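Local coordinates for protein carboxylic ester hydrolase (Aspergillus niger, PDB 7K4O) that hydrolyses carboxylic esters as a serine esterase of the tannase family, probably cleaving the galloyl ester bonds of tannins, at residues A18-E23 and S159-A164; N42-S47 and S52-Y57; N246-A251 and S276-K281; R429-V434 and Q442-S447. All blocks are in the same frame, centred on the assembly; numbering follows the deposited sequence. Where two conformers were deposited one is given.

Contact 1 (A18-E23 and S159-A164); sequences ALPPSE and SLIGKA
Pro20 lays one side of its ring against helix 144-169, where it meets the methyl group of Ala164 and a branch of Ile161. The closest approach is from Pro20 CB to Ala164 CB, 4.1 Å, and Pro20 CG lies almost as near the same methyl. The ring then reaches one helical turn back, its CG 4.3 Å from Ile161 CG2. That same CG also sits 4.2 Å from the carbonyl oxygen Ile161 O, so the proline packs on backbone as well as on side chains. Of the two Ile161 branches CG2 is the nearer to the ring, with CG1 slightly further off. Further out, Leu19 is the first residue to leave helix 12-18, and its side chain turns to Ile30, Val35 and Phe62 of the neighbouring strands. Pro20 also touches Ile30, while Ile161 packs on Phe62 and Tyr64, so the hairpin strands 28-47 and 50-66 line the same apolar layer. Ala18 O accepts a hydrogen bond from Asn168 ND2, one turn beyond Ala164 on the long helix. No hydrogen bond joins 18-23 to 159-164 themselves, which implies that this N-terminal segment lies on the helix through apolar packing, with its polar tie one turn away.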
loop_
_atom_site.group_PDB
_atom_site.type_symbol
_atom_site.label_atom_id
_atom_site.label_comp_id
_atom_site.label_asym_id
_atom_site.label_seq_id
_atom_site.Cartn_x
_atom_site.Cartn_y
_atom_site.Cartn_z
ATOM N N ALA A 18 3.909 -10.282 32.147
ATOM C CA ALA A 18 3.614 -8.947 31.563
ATOM C C ALA A 18 2.367 -8.989 30.652
ATOM O O ALA A 18 1.876 -7.933 30.230
ATOM C CB ALA A 18 4.800 -8.505 30.760
ATOM N N LEU A 19 1.882 -10.172 30.279
ATOM C CA LEU A 19 0.700 -10.191 29.387
ATOM C C LEU A 19 -0.465 -9.520 30.099
ATOM O O LEU A 19 -0.667 -9.665 31.297
ATOM C CB LEU A 19 0.325 -11.630 29.061
ATOM C CG LEU A 19 1.178 -12.321 28.023
ATOM C CD1 LEU A 19 0.806 -13.807 28.061
ATOM C CD2 LEU A 19 0.993 -11.707 26.651
ATOM N N PRO A 20 -1.339 -8.791 29.363
ATOM C CA PRO A 20 -2.583 -8.354 29.956
ATOM C C PRO A 20 -3.386 -9.604 30.305
ATOM O O PRO A 20 -3.295 -10.632 29.622
ATOM C CB PRO A 20 -3.233 -7.519 28.860
ATOM C CG PRO A 20 -2.652 -8.083 27.589
ATOM C CD PRO A 20 -1.242 -8.527 27.929
ATOM N N PRO A 21 -4.257 -9.501 31.304
ATOM C CA PRO A 21 -5.129 -10.618 31.635
ATOM C C PRO A 21 -6.199 -10.906 30.568
ATOM O O PRO A 21 -6.637 -9.998 29.880
ATOM C CB PRO A 21 -5.825 -10.155 32.924
ATOM C CG PRO A 21 -5.781 -8.642 32.895
ATOM C CD PRO A 21 -4.550 -8.282 32.075
ATOM N N SER A 22 -6.656 -12.151 30.516
ATOM C CA SER A 22 -7.891 -12.487 29.768
ATOM C C SER A 22 -9.042 -11.553 30.217
ATOM O O SER A 22 -9.131 -11.109 31.392
ATOM C CB SER A 22 -8.222 -13.958 29.888
ATOM O OG SER A 22 -7.226 -14.756 29.288
ATOM N N GLU A 23 -9.888 -11.191 29.263
ATOM C CA GLU A 23 -11.036 -10.262 29.384
ATOM C C GLU A 23 -10.602 -8.829 29.617
ATOM O O GLU A 23 -11.489 -7.974 29.786
ATOM C CB GLU A 23 -12.082 -10.759 30.386
ATOM C CG GLU A 23 -12.429 -12.199 30.161
ATOM C CD GLU A 23 -13.081 -12.501 28.799
ATOM O OE1 GLU A 23 -13.699 -11.566 28.206
ATOM O OE2 GLU A 23 -13.016 -13.670 28.367
ATOM N N SER A 159 -2.849 -4.048 18.449
ATOM C CA SER A 159 -2.388 -2.811 19.124
ATOM C C SER A 159 -2.771 -2.851 20.592
ATOM O O SER A 159 -1.909 -2.503 21.463
ATOM C CB SER A 159 -2.924 -1.593 18.446
ATOM O OG SER A 159 -2.358 -1.461 17.163
ATOM N N LEU A 160 -4.011 -3.206 20.932
ATOM C CA LEU A 160 -4.426 -3.174 22.357
ATOM C C LEU A 160 -3.555 -4.133 23.158
ATOM O O LEU A 160 -3.064 -3.759 24.226
ATOM C CB LEU A 160 -5.893 -3.537 22.476
ATOM C CG LEU A 160 -6.850 -2.458 21.998
ATOM C CD1 LEU A 160 -8.273 -3.007 21.864
ATOM C CD2 LEU A 160 -6.846 -1.298 22.974
ATOM N N ILE A 161 -3.387 -5.363 22.684
ATOM C CA ILE A 161 -2.619 -6.393 23.439
ATOM C C ILE A 161 -1.125 -6.029 23.473
ATOM O O ILE A 161 -0.503 -6.105 24.572
ATOM C CB ILE A 161 -2.840 -7.786 22.853
ATOM C CG1 ILE A 161 -4.276 -8.205 23.041
ATOM C CG2 ILE A 161 -1.857 -8.761 23.458
ATOM C CD1 ILE A 161 -4.663 -9.400 22.175
ATOM N N GLY A 162 -0.558 -5.674 22.340
ATOM C CA GLY A 162 0.880 -5.391 22.211
ATOM C C GLY A 162 1.302 -4.187 23.027
ATOM O O GLY A 162 2.330 -4.228 23.708
ATOM N N LYS A 163 0.499 -3.131 23.004
ATOM C CA LYS A 163 0.822 -1.917 23.790
ATOM C C LYS A 163 0.772 -2.257 25.285
ATOM O O LYS A 163 1.641 -1.784 26.008
ATOM C CB LYS A 163 -0.071 -0.744 23.420
ATOM C CG LYS A 163 0.203 -0.225 22.017
ATOM C CD LYS A 163 -0.883 0.694 21.467
ATOM C CE LYS A 163 -1.094 1.935 22.285
ATOM N NZ LYS A 163 -2.242 2.734 21.775
ATOM N N ALA A 164 -0.187 -3.026 25.740
ATOM C CA ALA A 164 -0.295 -3.372 27.160
ATOM C C ALA A 164 0.919 -4.235 27.560
ATOM O O ALA A 164 1.487 -3.994 28.638
ATOM C CB ALA A 164 -1.584 -4.063 27.482
#

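Contact 2 (N42-S47 and S52-Y57); sequences NSSVSS and SATINY. With NAG (2-acetamido-2-deoxy-beta-D-glucopyranose), chain F; MAN (alpha-D-mannopyranose), chain B.
Two antiparallel strands of a beta hairpin, 28-47 and 50-66, pair here at the edge of the large mixed sheet, and a G1 bulge interrupts their register where Asn42 and Ser43 both face Ile55. Ser43 and Ile55 form a hydrogen-bonded pair, Ser43 N 2.9 Å from Ile55 O and Ile55 N returning the bond to Ser43 O. Val45 and Ala53 repeat the pattern; Ser44 and Thr54 are a non-hydrogen-bonded pair. Thr54 CG2, opposite its own backbone N, lies 3.6 Å from Asn42 CA. On the face of Val45, Ala53 and Ile55, Val45 CG1 meets Ile55 CD1 at 4.0 Å, crossing nearly at right angles; Met112 and Pro108 pack over this side. A water joins Ser43 OG to Tyr57 OH. Sugar meets both ends: Asn42 ND2 is covalently bonded to an N-acetylglucosamine, while Ser52 N donates to O3 of a mannose. At the bulge, Asn42 N points almost straight at Asn56 OD1, 2.8 Å away with an angle of 170° at the hydrogen.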
loop_
_atom_site.group_PDB
_atom_site.type_symbol
_atom_site.label_atom_id
_atom_site.label_comp_id
_atom_site.label_asym_id
_atom_site.label_seq_id
_atom_site.Cartn_x
_atom_site.Cartn_y
_atom_site.Cartn_z
ATOM N N ASN A 42 22.600 -10.222 16.959
ATOM C CA ASN A 42 23.385 -9.762 15.801
ATOM C C ASN A 42 22.719 -10.151 14.490
ATOM O O ASN A 42 23.402 -10.685 13.584
ATOM C CB ASN A 42 24.826 -10.272 15.823
ATOM C CG ASN A 42 25.608 -9.681 16.971
ATOM O OD1 ASN A 42 25.097 -8.861 17.721
ATOM N ND2 ASN A 42 26.867 -10.088 17.113
ATOM N N SER A 43 21.430 -9.840 14.350
ATOM C CA SER A 43 20.713 -10.076 13.095
ATOM C C SER A 43 20.939 -8.911 12.150
ATOM O O SER A 43 20.535 -7.778 12.431
ATOM C CB SER A 43 19.268 -10.348 13.388
ATOM O OG SER A 43 18.522 -10.485 12.214
ATOM N N SER A 44 21.492 -9.189 10.977
ATOM C CA SER A 44 21.696 -8.182 9.916
ATOM C C SER A 44 20.400 -8.042 9.118
ATOM O O SER A 44 19.897 -9.071 8.663
ATOM C CB SER A 44 22.846 -8.599 9.017
ATOM O OG SER A 44 24.043 -8.173 9.629
ATOM N N VAL A 45 19.891 -6.830 8.999
ATOM C CA VAL A 45 18.572 -6.595 8.344
ATOM C C VAL A 45 18.736 -5.479 7.343
ATOM O O VAL A 45 19.566 -4.577 7.536
ATOM C CB VAL A 45 17.472 -6.300 9.395
ATOM C CG1 VAL A 45 17.273 -7.489 10.322
ATOM C CG2 VAL A 45 17.804 -5.089 10.226
ATOM N N SER A 46 17.891 -5.494 6.325
ATOM C CA SER A 46 17.903 -4.485 5.261
ATOM C C SER A 46 16.554 -4.556 4.548
ATOM O O SER A 46 15.942 -5.618 4.525
ATOM C CB SER A 46 19.043 -4.719 4.288
ATOM O OG SER A 46 18.870 -5.975 3.671
ATOM N N SER A 47 16.182 -3.442 3.946
ATOM C CA SER A 47 14.860 -3.273 3.300
ATOM C C SER A 47 14.915 -1.994 2.526
ATOM O O SER A 47 15.720 -1.134 2.856
ATOM C CB SER A 47 13.734 -3.229 4.370
ATOM O OG SER A 47 12.497 -2.911 3.782
ATOM N N SER A 52 19.845 -0.029 6.716
ATOM C CA SER A 52 20.493 -1.286 7.124
ATOM C C SER A 52 20.945 -1.200 8.567
ATOM O O SER A 52 21.396 -0.130 9.031
ATOM C CB SER A 52 21.613 -1.646 6.170
ATOM O OG SER A 52 21.018 -1.861 4.880
ATOM N N ALA A 53 20.830 -2.288 9.280
ATOM C CA ALA A 53 21.218 -2.323 10.701
ATOM C C ALA A 53 21.556 -3.740 11.119
ATOM O O ALA A 53 21.193 -4.688 10.456
ATOM C CB ALA A 53 20.125 -1.770 11.592
ATOM N N THR A 54 22.120 -3.840 12.302
ATOM C CA THR A 54 22.285 -5.105 13.027
ATOM C C THR A 54 21.529 -5.002 14.340
ATOM O O THR A 54 21.749 -4.017 15.087
ATOM C CB THR A 54 23.772 -5.440 13.259
ATOM O OG1 THR A 54 24.403 -5.467 11.983
ATOM C CG2 THR A 54 23.955 -6.787 13.885
ATOM N N ILE A 55 20.618 -5.936 14.600
ATOM C CA ILE A 55 19.689 -5.804 15.769
ATOM C C ILE A 55 19.764 -7.009 16.680
ATOM O O ILE A 55 20.094 -8.128 16.246
ATOM C CB ILE A 55 18.236 -5.528 15.318
ATOM C CG1 ILE A 55 17.713 -6.632 14.425
ATOM C CG2 ILE A 55 18.190 -4.195 14.617
ATOM C CD1 ILE A 55 16.249 -6.465 14.040
ATOM N N ASN A 56 19.420 -6.779 17.950
ATOM C CA ASN A 56 19.231 -7.823 18.966
ATOM C C ASN A 56 17.794 -7.684 19.480
ATOM O O ASN A 56 17.361 -6.518 19.682
ATOM C CB ASN A 56 20.164 -7.625 20.171
ATOM C CG ASN A 56 21.607 -7.504 19.723
ATOM O OD1 ASN A 56 22.125 -8.367 19.051
ATOM N ND2 ASN A 56 22.261 -6.422 20.085
ATOM N N TYR A 57 17.121 -8.789 19.741
ATOM C CA TYR A 57 15.736 -8.731 20.274
ATOM C C TYR A 57 15.315 -10.037 20.872
ATOM O O TYR A 57 15.956 -11.089 20.690
ATOM C CB TYR A 57 14.788 -8.265 19.150
ATOM C CG TYR A 57 14.764 -9.135 17.922
ATOM C CD1 TYR A 57 15.660 -8.920 16.895
ATOM C CD2 TYR A 57 13.865 -10.191 17.815
ATOM C CE1 TYR A 57 15.668 -9.724 15.758
ATOM C CE2 TYR A 57 13.860 -10.994 16.682
ATOM C CZ TYR A 57 14.770 -10.772 15.678
ATOM O OH TYR A 57 14.741 -11.602 14.582
HETATM C C1 NAG F . 27.720 -9.625 18.195
HETATM C C2 NAG F . 28.710 -10.755 18.597
HETATM C C3 NAG F . 29.696 -10.251 19.623
HETATM C C4 NAG F . 30.354 -9.022 19.091
HETATM C C5 NAG F . 29.297 -7.975 18.644
HETATM C C6 NAG F . 29.927 -6.694 18.080
HETATM C C7 NAG F . 27.676 -12.956 18.379
HETATM C C8 NAG F . 26.785 -13.926 19.029
HETATM N N2 NAG F . 27.993 -11.897 19.144
HETATM O O3 NAG F . 30.590 -11.321 19.859
HETATM O O4 NAG F . 31.042 -8.483 20.250
HETATM O O5 NAG F . 28.494 -8.554 17.634
HETATM O O6 NAG F . 30.668 -7.032 16.888
HETATM O O7 NAG F . 28.049 -13.081 17.215
HETATM C C1 MAN B . 23.866 3.855 4.608
HETATM C C2 MAN B . 22.667 3.015 5.137
HETATM C C3 MAN B . 21.817 2.641 3.925
HETATM C C4 MAN B . 21.260 3.868 3.208
HETATM C C5 MAN B . 22.424 4.824 2.881
HETATM C C6 MAN B . 22.012 6.210 2.496
HETATM O O2 MAN B . 21.872 3.790 6.044
HETATM O O3 MAN B . 20.842 1.755 4.463
HETATM O O4 MAN B . 20.626 3.459 1.993
HETATM O O5 MAN B . 23.315 5.028 4.001
HETATM O O6 MAN B . 23.210 7.028 2.036
HETATM O O HOH W 1 15.825 -10.143 12.311
HETATM O O HOH W 2 18.273 -1.323 4.240
#

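Contact 3 (N246-A251 and S276-K281); sequences NETIAA and STIEGK. With NAG (2-acetamido-2-deoxy-beta-D-glucopyranose), chain G.
Helix 238-252 packs against a short 3-10 segment and the type II beta turn that follows it, from Ile278 to Lys281, which lead into strand 282-285; the contact between Glu247 and Ile278 is its tight part. Ile278 lies beside the aliphatic base of Glu247: CD1, at the end of one branch, comes within 3.5 Å of Glu247 CB, and the CG2 methyl rests 3.9 Å from the next carbon, Glu247 CG. Ile278 CD1 also lies 4.1 Å from Thr248 OG1, which is hydrogen-bonded to Ile244 O, so the threonine's polar end is satisfied within the helix. Phe273 packs on Thr248 and Ala251.

Toward solvent the fit slackens. Glu247 bends at chi2 (-65°) and carries its carboxylate toward the exposed Lys281, whose chain crosses it at about a right angle. Here contact is between carbons, with Glu247 CD 4.1 Å from Lys281 CD, and the opposite charges probably attract without forming a salt bridge. Backbone bonds from Gly280 and Lys281 to Val298 hold the turn. Asn246, next to Glu247, carries an N-acetylglucosamine that points away from the contact. The lysine nitrogen stops short of the carboxylate, with Lys281 NZ 4.2 Å from Glu247 OE1.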
loop_
_atom_site.group_PDB
_atom_site.type_symbol
_atom_site.label_atom_id
_atom_site.label_comp_id
_atom_site.label_asym_id
_atom_site.label_seq_id
_atom_site.Cartn_x
_atom_site.Cartn_y
_atom_site.Cartn_z
ATOM N N ASN A 246 8.810 2.605 -22.284
ATOM C CA ASN A 246 10.199 3.116 -22.492
ATOM C C ASN A 246 10.153 4.428 -23.264
ATOM O O ASN A 246 10.842 5.364 -22.857
ATOM C CB ASN A 246 11.118 2.086 -23.161
ATOM C CG ASN A 246 11.600 1.006 -22.217
ATOM O OD1 ASN A 246 11.321 1.060 -21.006
ATOM N ND2 ASN A 246 12.295 -0.003 -22.744
ATOM N N GLU A 247 9.365 4.538 -24.336
ATOM C CA GLU A 247 9.284 5.806 -25.119
ATOM C C GLU A 247 8.570 6.908 -24.353
ATOM O O GLU A 247 8.854 8.110 -24.613
ATOM C CB GLU A 247 8.574 5.559 -26.450
ATOM C CG GLU A 247 9.405 4.700 -27.380
ATOM C CD GLU A 247 10.691 5.404 -27.812
ATOM O OE1 GLU A 247 10.659 6.608 -28.140
ATOM O OE2 GLU A 247 11.714 4.760 -27.774
ATOM N N THR A 248 7.618 6.546 -23.458
ATOM C CA THR A 248 6.952 7.556 -22.604
ATOM C C THR A 248 8.000 8.102 -21.621
ATOM O O THR A 248 8.038 9.317 -21.423
ATOM C CB THR A 248 5.706 6.943 -21.940
ATOM O OG1 THR A 248 4.827 6.442 -22.964
ATOM C CG2 THR A 248 4.987 7.945 -21.069
ATOM N N ILE A 249 8.819 7.234 -21.046
ATOM C CA ILE A 249 9.885 7.689 -20.095
ATOM C C ILE A 249 10.813 8.651 -20.863
ATOM O O ILE A 249 11.106 9.764 -20.364
ATOM C CB ILE A 249 10.640 6.515 -19.482
ATOM C CG1 ILE A 249 9.750 5.718 -18.509
ATOM C CG2 ILE A 249 11.895 7.025 -18.804
ATOM C CD1 ILE A 249 10.316 4.398 -18.103
ATOM N N ALA A 250 11.219 8.274 -22.079
ATOM C CA ALA A 250 12.156 9.110 -22.887
ATOM C C ALA A 250 11.536 10.475 -23.156
ATOM O O ALA A 250 12.230 11.504 -23.014
ATOM C CB ALA A 250 12.532 8.387 -24.168
ATOM N N ALA A 251 10.243 10.521 -23.467
ATOM C CA ALA A 251 9.574 11.773 -23.872
ATOM C C ALA A 251 9.284 12.651 -22.652
ATOM O O ALA A 251 9.150 13.853 -22.832
ATOM C CB ALA A 251 8.312 11.477 -24.653
ATOM N N SER A 276 0.582 8.296 -29.585
ATOM C CA SER A 276 0.433 8.048 -31.061
ATOM C C SER A 276 1.772 8.290 -31.794
ATOM O O SER A 276 2.005 7.625 -32.821
ATOM C CB SER A 276 -0.659 8.883 -31.645
ATOM O OG SER A 276 -1.913 8.283 -31.365
ATOM N N THR A 277 2.651 9.134 -31.246
ATOM C CA THR A 277 4.000 9.415 -31.807
ATOM C C THR A 277 4.874 8.169 -31.767
ATOM O O THR A 277 5.942 8.167 -32.421
ATOM C CB THR A 277 4.681 10.559 -31.063
ATOM O OG1 THR A 277 4.878 10.147 -29.706
ATOM C CG2 THR A 277 3.867 11.830 -31.132
ATOM N N ILE A 278 4.480 7.130 -31.045
ATOM C CA ILE A 278 5.318 5.908 -30.885
ATOM C C ILE A 278 4.964 4.899 -31.980
ATOM O O ILE A 278 5.694 3.915 -32.138
ATOM C CB ILE A 278 5.164 5.321 -29.459
ATOM C CG1 ILE A 278 5.521 6.380 -28.415
ATOM C CG2 ILE A 278 6.009 4.069 -29.285
ATOM C CD1 ILE A 278 5.101 6.023 -26.997
ATOM N N GLU A 279 3.852 5.097 -32.678
ATOM C CA GLU A 279 3.449 4.148 -33.747
ATOM C C GLU A 279 4.600 3.984 -34.750
ATOM O O GLU A 279 5.178 4.988 -35.148
ATOM C CB GLU A 279 2.209 4.616 -34.484
ATOM C CG GLU A 279 1.669 3.519 -35.380
ATOM C CD GLU A 279 0.399 3.875 -36.117
ATOM O OE1 GLU A 279 0.180 3.270 -37.191
ATOM O OE2 GLU A 279 -0.366 4.738 -35.617
ATOM N N GLY A 280 4.933 2.744 -35.077
ATOM C CA GLY A 280 5.988 2.415 -36.049
ATOM C C GLY A 280 7.336 2.188 -35.393
ATOM O O GLY A 280 8.218 1.657 -36.054
ATOM N N LYS A 281 7.520 2.517 -34.119
ATOM C CA LYS A 281 8.840 2.304 -33.485
ATOM C C LYS A 281 9.086 0.810 -33.352
ATOM O O LYS A 281 8.217 0.047 -32.953
ATOM C CB LYS A 281 8.927 3.024 -32.142
ATOM C CG LYS A 281 9.143 4.529 -32.248
ATOM C CD LYS A 281 10.584 4.922 -31.927
ATOM C CE LYS A 281 11.087 6.171 -32.630
ATOM N NZ LYS A 281 10.332 7.390 -32.249
HETATM C C1 NAG G . 12.845 -1.157 -21.996
HETATM C C2 NAG G . 13.480 -2.278 -22.839
HETATM C C3 NAG G . 14.145 -3.371 -22.020
HETATM C C4 NAG G . 15.178 -2.662 -21.191
HETATM C C5 NAG G . 14.509 -1.572 -20.360
HETATM C C6 NAG G . 15.542 -0.818 -19.542
HETATM C C7 NAG G . 12.212 -2.721 -24.882
HETATM C C8 NAG G . 11.014 -3.434 -25.439
HETATM N N2 NAG G . 12.434 -2.934 -23.589
HETATM O O3 NAG G . 14.612 -4.380 -22.923
HETATM O O4 NAG G . 15.659 -3.662 -20.336
HETATM O O5 NAG G . 13.836 -0.605 -21.142
HETATM O O6 NAG G . 14.879 0.161 -18.772
HETATM O O7 NAG G . 12.938 -2.014 -25.545
#

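Contact 4 (R429-V434 and Q442-S447); sequences RYWESV and QDYNSS. With NAG (2-acetamido-2-deoxy-beta-D-glucopyranose), chain D.
Tyr444 reaches from the first turn of helix 444-452 to Glu432 on helix 425-438, a helix-to-helix contact in the C-terminal part of the alpha/beta-hydrolase fold. From CB, CG lies opposite the backbone N (chi1 -174°), which swings the ring out across the gap between the helices. Along the ring, CE1 comes first, 3.4 Å from Glu432 OE1, which lies at the ring's edge near its plane. CZ follows, with Glu432 OE2 3.7 Å away. At the tip, OH donates to Glu432 OE2, and the same hydroxyl lies 4.0 Å from Trp431 CZ3. With the carboxylate and ring planes 30° apart, the acid meets the phenol at its edge, not far from coplanar. Glu432 is buried yet well supplied with partners: OE2 also accepts from Trp517 NE1, and OE1 forms a salt bridge with Arg435, which would probably favour the charged form. Trp431 turns its own nitrogen to Tyr455 O. Asp443 caps the tyrosine's helix, its OD1 taking a bond from Ser446 N, and Asn445 carries an N-acetylglucosamine. The bond between helices is short, 2.7 Å from Tyr444 OH to Glu432 OE2, and falls on the syn lone pair of that oxygen.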
loop_
_atom_site.group_PDB
_atom_site.type_symbol
_atom_site.label_atom_id
_atom_site.label_comp_id
_atom_site.label_asym_id
_atom_site.label_seq_id
_atom_site.Cartn_x
_atom_site.Cartn_y
_atom_site.Cartn_z
ATOM N N ARG A 429 -6.817 10.988 -4.469
ATOM C CA ARG A 429 -8.269 11.092 -4.281
ATOM C C ARG A 429 -8.661 11.036 -2.801
ATOM O O ARG A 429 -9.548 11.758 -2.370
ATOM C CB ARG A 429 -9.019 10.022 -5.076
ATOM C CG ARG A 429 -10.523 10.296 -5.006
ATOM C CD ARG A 429 -11.294 9.284 -5.855
ATOM N NE ARG A 429 -12.701 9.575 -5.865
ATOM C CZ ARG A 429 -13.326 10.356 -6.770
ATOM N NH1 ARG A 429 -12.660 10.897 -7.779
ATOM N NH2 ARG A 429 -14.628 10.562 -6.681
ATOM N N TYR A 430 -8.054 10.135 -2.045
ATOM C CA TYR A 430 -8.443 10.002 -0.622
ATOM C C TYR A 430 -8.057 11.256 0.154
ATOM O O TYR A 430 -8.859 11.727 0.984
ATOM C CB TYR A 430 -7.833 8.757 0.006
ATOM C CG TYR A 430 -8.282 8.584 1.431
ATOM C CD1 TYR A 430 -9.617 8.324 1.749
ATOM C CD2 TYR A 430 -7.386 8.748 2.490
ATOM C CE1 TYR A 430 -10.049 8.219 3.067
ATOM C CE2 TYR A 430 -7.790 8.615 3.804
ATOM C CZ TYR A 430 -9.115 8.354 4.096
ATOM O OH TYR A 430 -9.481 8.264 5.407
ATOM N N TRP A 431 -6.853 11.775 -0.083
ATOM C CA TRP A 431 -6.434 13.009 0.623
ATOM C C TRP A 431 -7.422 14.123 0.292
ATOM O O TRP A 431 -7.867 14.877 1.188
ATOM C CB TRP A 431 -4.991 13.347 0.244
ATOM C CG TRP A 431 -4.413 14.551 0.918
ATOM C CD1 TRP A 431 -3.569 14.544 2.000
ATOM C CD2 TRP A 431 -4.545 15.925 0.507
ATOM N NE1 TRP A 431 -3.161 15.824 2.287
ATOM C CE2 TRP A 431 -3.764 16.693 1.406
ATOM C CE3 TRP A 431 -5.232 16.595 -0.517
ATOM C CZ2 TRP A 431 -3.651 18.070 1.286
ATOM C CZ3 TRP A 431 -5.112 17.959 -0.626
ATOM C CH2 TRP A 431 -4.352 18.683 0.287
ATOM N N GLU A 432 -7.860 14.212 -0.959
ATOM C CA GLU A 432 -8.847 15.256 -1.316
ATOM C C GLU A 432 -10.219 15.017 -0.673
ATOM O O GLU A 432 -10.885 15.974 -0.334
ATOM C CB GLU A 432 -8.987 15.322 -2.841
ATOM C CG GLU A 432 -7.733 15.722 -3.615
ATOM C CD GLU A 432 -7.309 17.171 -3.449
ATOM O OE1 GLU A 432 -8.002 17.901 -2.746
ATOM O OE2 GLU A 432 -6.276 17.541 -4.069
ATOM N N SER A 433 -10.617 13.756 -0.520
ATOM C CA SER A 433 -11.877 13.362 0.147
ATOM C C SER A 433 -11.816 13.849 1.580
ATOM O O SER A 433 -12.798 14.463 2.083
ATOM C CB SER A 433 -12.109 11.872 0.077
ATOM O OG SER A 433 -12.442 11.526 -1.270
ATOM N N VAL A 434 -10.717 13.545 2.264
ATOM C CA VAL A 434 -10.551 13.944 3.678
ATOM C C VAL A 434 -10.578 15.470 3.782
ATOM O O VAL A 434 -11.296 16.037 4.656
ATOM C CB VAL A 434 -9.273 13.341 4.281
ATOM C CG1 VAL A 434 -9.045 13.844 5.697
ATOM C CG2 VAL A 434 -9.341 11.836 4.307
ATOM N N GLN A 442 -13.934 26.078 3.546
ATOM C CA GLN A 442 -12.686 26.783 3.227
ATOM C C GLN A 442 -12.361 26.573 1.756
ATOM O O GLN A 442 -12.704 25.522 1.177
ATOM C CB GLN A 442 -11.604 26.262 4.170
ATOM C CG GLN A 442 -11.925 26.561 5.621
ATOM C CD GLN A 442 -10.988 25.843 6.563
ATOM O OE1 GLN A 442 -11.424 25.123 7.446
ATOM N NE2 GLN A 442 -9.696 26.087 6.427
ATOM N N ASP A 443 -11.623 27.505 1.184
ATOM C CA ASP A 443 -11.128 27.391 -0.198
ATOM C C ASP A 443 -10.023 26.336 -0.251
ATOM O O ASP A 443 -9.572 25.776 0.798
ATOM C CB ASP A 443 -10.702 28.756 -0.746
ATOM C CG ASP A 443 -9.487 29.429 -0.123
ATOM O OD1 ASP A 443 -8.682 28.757 0.562
ATOM O OD2 ASP A 443 -9.341 30.657 -0.338
ATOM N N TYR A 444 -9.578 26.059 -1.447
ATOM C CA TYR A 444 -8.664 24.926 -1.667
ATOM C C TYR A 444 -7.393 25.125 -0.861
ATOM O O TYR A 444 -6.921 24.201 -0.120
ATOM C CB TYR A 444 -8.322 24.734 -3.131
ATOM C CG TYR A 444 -7.513 23.496 -3.385
ATOM C CD1 TYR A 444 -8.112 22.254 -3.469
ATOM C CD2 TYR A 444 -6.137 23.548 -3.475
ATOM C CE1 TYR A 444 -7.372 21.133 -3.729
ATOM C CE2 TYR A 444 -5.377 22.421 -3.703
ATOM C CZ TYR A 444 -5.996 21.183 -3.813
ATOM O OH TYR A 444 -5.242 20.054 -4.027
ATOM N N ASN A 445 -6.779 26.300 -0.984
ATOM C CA ASN A 445 -5.466 26.490 -0.311
ATOM C C ASN A 445 -5.617 26.468 1.201
ATOM O O ASN A 445 -4.721 25.969 1.867
ATOM C CB ASN A 445 -4.795 27.799 -0.755
ATOM C CG ASN A 445 -3.988 27.635 -2.031
ATOM O OD1 ASN A 445 -3.889 26.565 -2.637
ATOM N ND2 ASN A 445 -3.396 28.741 -2.498
ATOM N N SER A 446 -6.663 27.028 1.749
ATOM C CA SER A 446 -6.845 27.107 3.212
ATOM C C SER A 446 -7.099 25.692 3.768
ATOM O O SER A 446 -6.540 25.325 4.810
ATOM C CB SER A 446 -7.976 28.060 3.516
ATOM O OG SER A 446 -8.451 27.909 4.828
ATOM N N SER A 447 -7.987 24.954 3.140
ATOM C CA SER A 447 -8.291 23.563 3.571
ATOM C C SER A 447 -7.064 22.682 3.380
ATOM O O SER A 447 -6.853 21.782 4.218
ATOM C CB SER A 447 -9.528 23.028 2.861
ATOM O OG SER A 447 -9.326 23.016 1.460
HETATM C C1 NAG D . -2.459 28.723 -3.563
HETATM C C2 NAG D . -2.492 29.930 -4.458
HETATM C C3 NAG D . -1.313 29.865 -5.406
HETATM C C4 NAG D . -0.059 29.857 -4.597
HETATM C C5 NAG D . -0.076 28.624 -3.664
HETATM C C6 NAG D . 1.153 28.551 -2.797
HETATM C C7 NAG D . -4.637 30.876 -5.025
HETATM C C8 NAG D . -5.940 30.772 -5.738
HETATM N N2 NAG D . -3.751 29.905 -5.157
HETATM O O3 NAG D . -1.354 30.961 -6.309
HETATM O O4 NAG D . 0.975 29.577 -5.510
HETATM O O5 NAG D . -1.230 28.684 -2.858
HETATM O O6 NAG D . 1.290 27.245 -2.223
HETATM O O7 NAG D . -4.376 31.832 -4.357
#

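In the fold
The four contacts illustrate how chemistry follows place in the fold. Contacts 1 and 4 are buried, yet they differ: contact 1 is apolar packing, whereas contact 4 centres on a carboxylate shared by several donors. Contact 2 is a surface pairing carried by backbone bonds, and contact 3, partly buried, joins close carbon packing to a loose charged rim. Contact 2 is nested within the chain loop closed by contact 1, and strands 28-47 and 50-66, which form contact 2, also flank contact 1. Contacts 1 and 3 lie on opposite sides of the chain's centre, their centres about 57 Å apart. Contacts 2, 3 and 4 each include a glycosylated asparagine.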